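Local atomic coordinates of CdiA toxin (Cupriavidus taiwanensis, PDB entry 5T87), a protein that probably acts as the toxic C-terminal effector domain of a contact-dependent growth inhibition system, held here in complex with its CdiI immunity protein. Residues Q8-N13 and S26-T31; V15-K18 and P22-V25. All coordinates share one frame; numbering follows the deposited sequence.

Overall arrangement
The two contacts lie on opposite sides of the centre of this small toxin domain, with their centres about 13 Å apart, and share strand 21-27. Along the chain the order is helix 7-12, strand 15-18 and then strand 21-27. Contact 2 pairs the two strands as a hairpin; contact 1, which encloses it in sequence, brings the end of helix 7-12 back onto the far end of strand 21-27 and the turn after it. In the antiparallel sheet 15-18, 21-27, 34-41, 44-50, both contacts therefore depend on the second strand. Residues of each also touch the CdiI immunity protein, so this part of the fold contributes to the toxin-immunity interface.

Contact 1 (Q8-N13 and S26-T31); sequences QSVLEN and SVDPQT
Val10, on helix 7-12, meets Ser26 and Asp28 with a different methyl each, and these three residues account for most of the surface buried in the contact. A chi1 of 175° sets the CG1 methyl of Val10 opposite the backbone N and turns it to Ser26, 3.7 Å from Ser26 CB. CG2, beside the backbone N, instead packs on the carboxylate of Asp28, with Val10 CG2 3.6 Å from Asp28 OD2; the two side chains cross at about a right angle. The polar link is a single hydrogen bond from Ser26 OG to Val10 O, 3.1 Å long, which fastens the end of the strand to a carbonyl in the last turn of the helix. The hydroxyl approaches with a C=O...donor angle of 140° and is tilted 17° from the carbonyl plane. Asn13 O, just past the helix, lies 3.2 Å from the same Ser26 OG, so the hydroxyl sits near two backbone oxygens. Asp28 OD1 accepts weak bonds from the backbone N of Gln30 and Thr31, the pattern of an Asx turn that shapes the chain as it leaves the strand, and a further hydrogen bond from Asn6 ND2 ties the carboxylate to the chain ahead of the helix. Ser26 pairs through its backbone with Val35, and Val10 also rests on Val35 and Phe37, so helix 7-12 packs against both strand 21-27 and its neighbour 34-41.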
loop_
_atom_site.group_PDB
_atom_site.type_symbol
_atom_site.label_atom_id
_atom_site.label_comp_id
_atom_site.label_asym_id
_atom_site.label_seq_id
_atom_site.Cartn_x
_atom_site.Cartn_y
_atom_site.Cartn_z
ATOM N N GLN E 8 9.727 10.149 8.851
ATOM C CA GLN E 8 9.855 9.563 10.187
ATOM C C GLN E 8 8.933 10.235 11.226
ATOM O O GLN E 8 8.126 9.552 11.864
ATOM C CB GLN E 8 11.328 9.564 10.631
ATOM C CG GLN E 8 11.638 8.765 11.889
ATOM C CD GLN E 8 11.178 7.322 11.807
ATOM O OE1 GLN E 8 11.690 6.543 11.010
ATOM N NE2 GLN E 8 10.211 6.960 12.633
ATOM N N SER E 9 9.019 11.563 11.355
ATOM C CA SER E 9 8.229 12.309 12.362
ATOM C C SER E 9 6.718 12.356 12.056
ATOM O O SER E 9 5.879 12.324 12.968
ATOM C CB SER E 9 8.787 13.730 12.551
ATOM O OG SER E 9 8.870 14.432 11.322
ATOM N N VAL E 10 6.384 12.423 10.770
ATOM C CA VAL E 10 4.992 12.360 10.313
ATOM C C VAL E 10 4.364 10.979 10.599
ATOM O O VAL E 10 3.185 10.899 10.968
ATOM C CB VAL E 10 4.880 12.709 8.810
ATOM C CG1 VAL E 10 3.454 12.523 8.314
ATOM C CG2 VAL E 10 5.324 14.151 8.547
ATOM N N LEU E 11 5.151 9.909 10.425
ATOM C CA LEU E 11 4.739 8.549 10.811
ATOM C C LEU E 11 4.498 8.419 12.313
ATOM O O LEU E 11 3.483 7.859 12.721
ATOM C CB LEU E 11 5.786 7.515 10.357
ATOM C CG LEU E 11 5.635 6.034 10.759
ATOM C CD1 LEU E 11 4.283 5.475 10.353
ATOM C CD2 LEU E 11 6.757 5.207 10.146
ATOM N N GLU E 12 5.433 8.925 13.124
ATOM C CA GLU E 12 5.313 8.848 14.598
ATOM C C GLU E 12 4.056 9.573 15.114
ATOM O O GLU E 12 3.344 9.040 15.961
ATOM C CB GLU E 12 6.587 9.353 15.286
ATOM C CG GLU E 12 7.779 8.407 15.116
ATOM C CD GLU E 12 9.138 9.002 15.508
ATOM O OE1 GLU E 12 9.224 10.213 15.782
ATOM O OE2 GLU E 12 10.148 8.263 15.537
ATOM N N ASN E 13 3.743 10.741 14.551
ATOM C CA ASN E 13 2.521 11.467 14.920
ATOM C C ASN E 13 1.294 11.063 14.073
ATOM O O ASN E 13 0.364 11.857 13.938
ATOM C CB ASN E 13 2.751 12.998 14.850
ATOM C CG ASN E 13 3.855 13.478 15.788
ATOM O OD1 ASN E 13 4.884 13.973 15.333
ATOM N ND2 ASN E 13 3.649 13.329 17.103
ATOM N N SER E 26 -1.754 10.638 8.507
ATOM C CA SER E 26 -1.257 11.830 9.217
ATOM C C SER E 26 -1.314 13.082 8.324
ATOM O O SER E 26 -1.735 13.010 7.161
ATOM C CB SER E 26 0.180 11.589 9.681
ATOM O OG SER E 26 0.530 12.434 10.763
ATOM N N VAL E 27 -0.889 14.220 8.875
ATOM C CA VAL E 27 -0.716 15.459 8.099
ATOM C C VAL E 27 0.614 16.114 8.485
ATOM O O VAL E 27 0.945 16.191 9.666
ATOM C CB VAL E 27 -1.918 16.429 8.271
ATOM C CG1 VAL E 27 -2.131 16.821 9.729
ATOM C CG2 VAL E 27 -1.756 17.666 7.396
ATOM N N ASP E 28 1.379 16.563 7.490
ATOM C CA ASP E 28 2.684 17.175 7.736
ATOM C C ASP E 28 2.451 18.589 8.296
ATOM O O ASP E 28 1.882 19.428 7.590
ATOM C CB ASP E 28 3.507 17.222 6.440
ATOM C CG ASP E 28 5.003 17.360 6.692
ATOM O OD1 ASP E 28 5.401 18.148 7.580
ATOM O OD2 ASP E 28 5.784 16.684 5.988
ATOM N N PRO E 29 2.867 18.855 9.563
ATOM C CA PRO E 29 2.661 20.217 10.090
ATOM C C PRO E 29 3.407 21.265 9.267
ATOM O O PRO E 29 2.867 22.345 9.021
ATOM C CB PRO E 29 3.220 20.153 11.522
ATOM C CG PRO E 29 3.383 18.707 11.834
ATOM C CD PRO E 29 3.616 18.019 10.521
ATOM N N GLN E 30 4.622 20.924 8.834
ATOM C CA GLN E 30 5.426 21.801 7.983
ATOM C C GLN E 30 4.828 21.982 6.578
ATOM O O GLN E 30 4.258 23.035 6.299
ATOM C CB GLN E 30 6.868 21.304 7.901
ATOM C CG GLN E 30 7.608 21.376 9.223
ATOM C CD GLN E 30 8.887 20.564 9.205
ATOM O OE1 GLN E 30 8.855 19.334 9.160
ATOM N NE2 GLN E 30 10.026 21.251 9.241
ATOM N N THR E 31 4.930 20.973 5.710
ATOM C CA THR E 31 4.536 21.133 4.295
ATOM C C THR E 31 3.017 21.060 4.025
ATOM O O THR E 31 2.587 21.349 2.906
ATOM C CB THR E 31 5.251 20.129 3.350
ATOM O OG1 THR E 31 4.722 18.813 3.538
ATOM C CG2 THR E 31 6.769 20.124 3.581
#

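Contact 2 (V15-K18 and P22-V25); sequences VQVK and PRRV
The guanidinium of Arg24 lies flat against the opposing backbone, with Gln16 N 3.4 Å above its plane and over its centre, and Val15 C over the same face but nearer the rim. Bends at chi3 (73°) and chi4 (79°) lay the group over the opposing strand and bring Arg24 NH2 to 3.6 Å from Gln16 CB. Arg24 NE hydrogen-bonds to Ser14 OG, which helps fix the rotation of the group. Gln16 diverges from it: its extended chain carries NE2 toward the turn, where it bonds to Ser21 O and weakly to Lys18 O. The backbones form an antiparallel beta hairpin. Val15 and Val25 are a hydrogen-bonded pair joined by both N-H...O bonds, Gln16 and Arg24 a non-hydrogen-bonded pair whose side chains diverge. Past this pair the first strand turns a corner at Val17, yet Val17 N still makes a nearly straight bond to Arg23 O, 3.0 Å long and in the carbonyl plane. On the face carrying Val15 and Val25, these two valines stand side by side and point the same way, with Val15 CG1 4.1 Å from Val25 CG1. Val17 meets Val25 at about a right angle, Val17 CG2 reaching 3.7 Å from Val25 CG1, and helix 57-64 packs on this valine group through Asp58 and Leu63. Arg23 leads away to salt bridges with Asp38 and with Asp108 of the CdiI immunity protein.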
loop_
_atom_site.group_PDB
_atom_site.type_symbol
_atom_site.label_atom_id
_atom_site.label_comp_id
_atom_site.label_asym_id
_atom_site.label_seq_id
_atom_site.Cartn_x
_atom_site.Cartn_y
_atom_site.Cartn_z
ATOM N N VAL E 15 -2.024 8.287 12.944
ATOM C CA VAL E 15 -3.103 7.548 13.630
ATOM C C VAL E 15 -3.664 6.407 12.744
ATOM O O VAL E 15 -3.840 6.559 11.527
ATOM C CB VAL E 15 -4.238 8.507 14.121
ATOM C CG1 VAL E 15 -4.931 9.224 12.961
ATOM C CG2 VAL E 15 -5.256 7.765 14.984
ATOM N N GLN E 16 -3.925 5.263 13.371
ATOM C CA GLN E 16 -4.503 4.119 12.685
ATOM C C GLN E 16 -5.913 4.488 12.286
ATOM O O GLN E 16 -6.632 5.078 13.076
ATOM C CB GLN E 16 -4.523 2.908 13.616
ATOM C CG GLN E 16 -5.029 1.630 12.972
ATOM C CD GLN E 16 -4.796 0.403 13.830
ATOM O OE1 GLN E 16 -4.269 0.494 14.932
ATOM N NE2 GLN E 16 -5.194 -0.753 13.326
ATOM N N VAL E 17 -6.305 4.139 11.068
ATOM C CA VAL E 17 -7.609 4.539 10.541
ATOM C C VAL E 17 -8.704 3.647 11.129
ATOM O O VAL E 17 -9.759 4.141 11.538
ATOM C CB VAL E 17 -7.654 4.489 8.990
ATOM C CG1 VAL E 17 -9.006 4.976 8.470
ATOM C CG2 VAL E 17 -6.535 5.331 8.387
ATOM N N LYS E 18 -8.449 2.340 11.144
ATOM C CA LYS E 18 -9.386 1.345 11.663
ATOM C C LYS E 18 -8.586 0.265 12.356
ATOM O O LYS E 18 -7.529 -0.114 11.860
ATOM C CB LYS E 18 -10.155 0.698 10.518
ATOM C CG LYS E 18 -10.576 1.657 9.425
ATOM C CD LYS E 18 -11.493 0.991 8.416
ATOM C CE LYS E 18 -10.742 0.000 7.544
ATOM N NZ LYS E 18 -11.615 -0.446 6.434
ATOM N N PRO E 22 -3.755 -2.160 9.663
ATOM C CA PRO E 22 -2.610 -1.343 10.070
ATOM C C PRO E 22 -2.456 -0.018 9.312
ATOM O O PRO E 22 -1.597 0.772 9.663
ATOM C CB PRO E 22 -1.419 -2.253 9.766
ATOM C CG PRO E 22 -1.872 -3.080 8.608
ATOM C CD PRO E 22 -3.342 -3.292 8.808
ATOM N N ARG E 23 -3.258 0.217 8.272
ATOM C CA ARG E 23 -3.216 1.483 7.543
ATOM C C ARG E 23 -3.421 2.679 8.468
ATOM O O ARG E 23 -4.409 2.731 9.205
ATOM C CB ARG E 23 -4.271 1.504 6.444
ATOM C CG ARG E 23 -4.256 2.760 5.586
ATOM C CD ARG E 23 -4.964 2.544 4.254
ATOM N NE ARG E 23 -4.037 2.236 3.167
ATOM C CZ ARG E 23 -4.357 2.208 1.870
ATOM N NH1 ARG E 23 -5.605 2.454 1.471
ATOM N NH2 ARG E 23 -3.419 1.927 0.967
ATOM N N ARG E 24 -2.468 3.614 8.411
ATOM C CA ARG E 24 -2.484 4.834 9.195
ATOM C C ARG E 24 -2.566 6.049 8.287
ATOM O O ARG E 24 -2.368 5.949 7.067
ATOM C CB ARG E 24 -1.210 4.959 10.033
ATOM C CG ARG E 24 -0.814 3.715 10.804
ATOM C CD ARG E 24 0.366 3.998 11.720
ATOM N NE ARG E 24 -0.001 4.817 12.881
ATOM C CZ ARG E 24 -0.613 4.375 13.988
ATOM N NH1 ARG E 24 -0.886 5.227 14.971
ATOM N NH2 ARG E 24 -0.963 3.100 14.124
ATOM N N VAL E 25 -2.824 7.201 8.913
ATOM C CA VAL E 25 -2.906 8.503 8.223
ATOM C C VAL E 25 -2.397 9.642 9.119
ATOM O O VAL E 25 -2.582 9.605 10.340
ATOM C CB VAL E 25 -4.351 8.801 7.729
ATOM C CG1 VAL E 25 -5.355 8.837 8.878
ATOM C CG2 VAL E 25 -4.399 10.095 6.930
#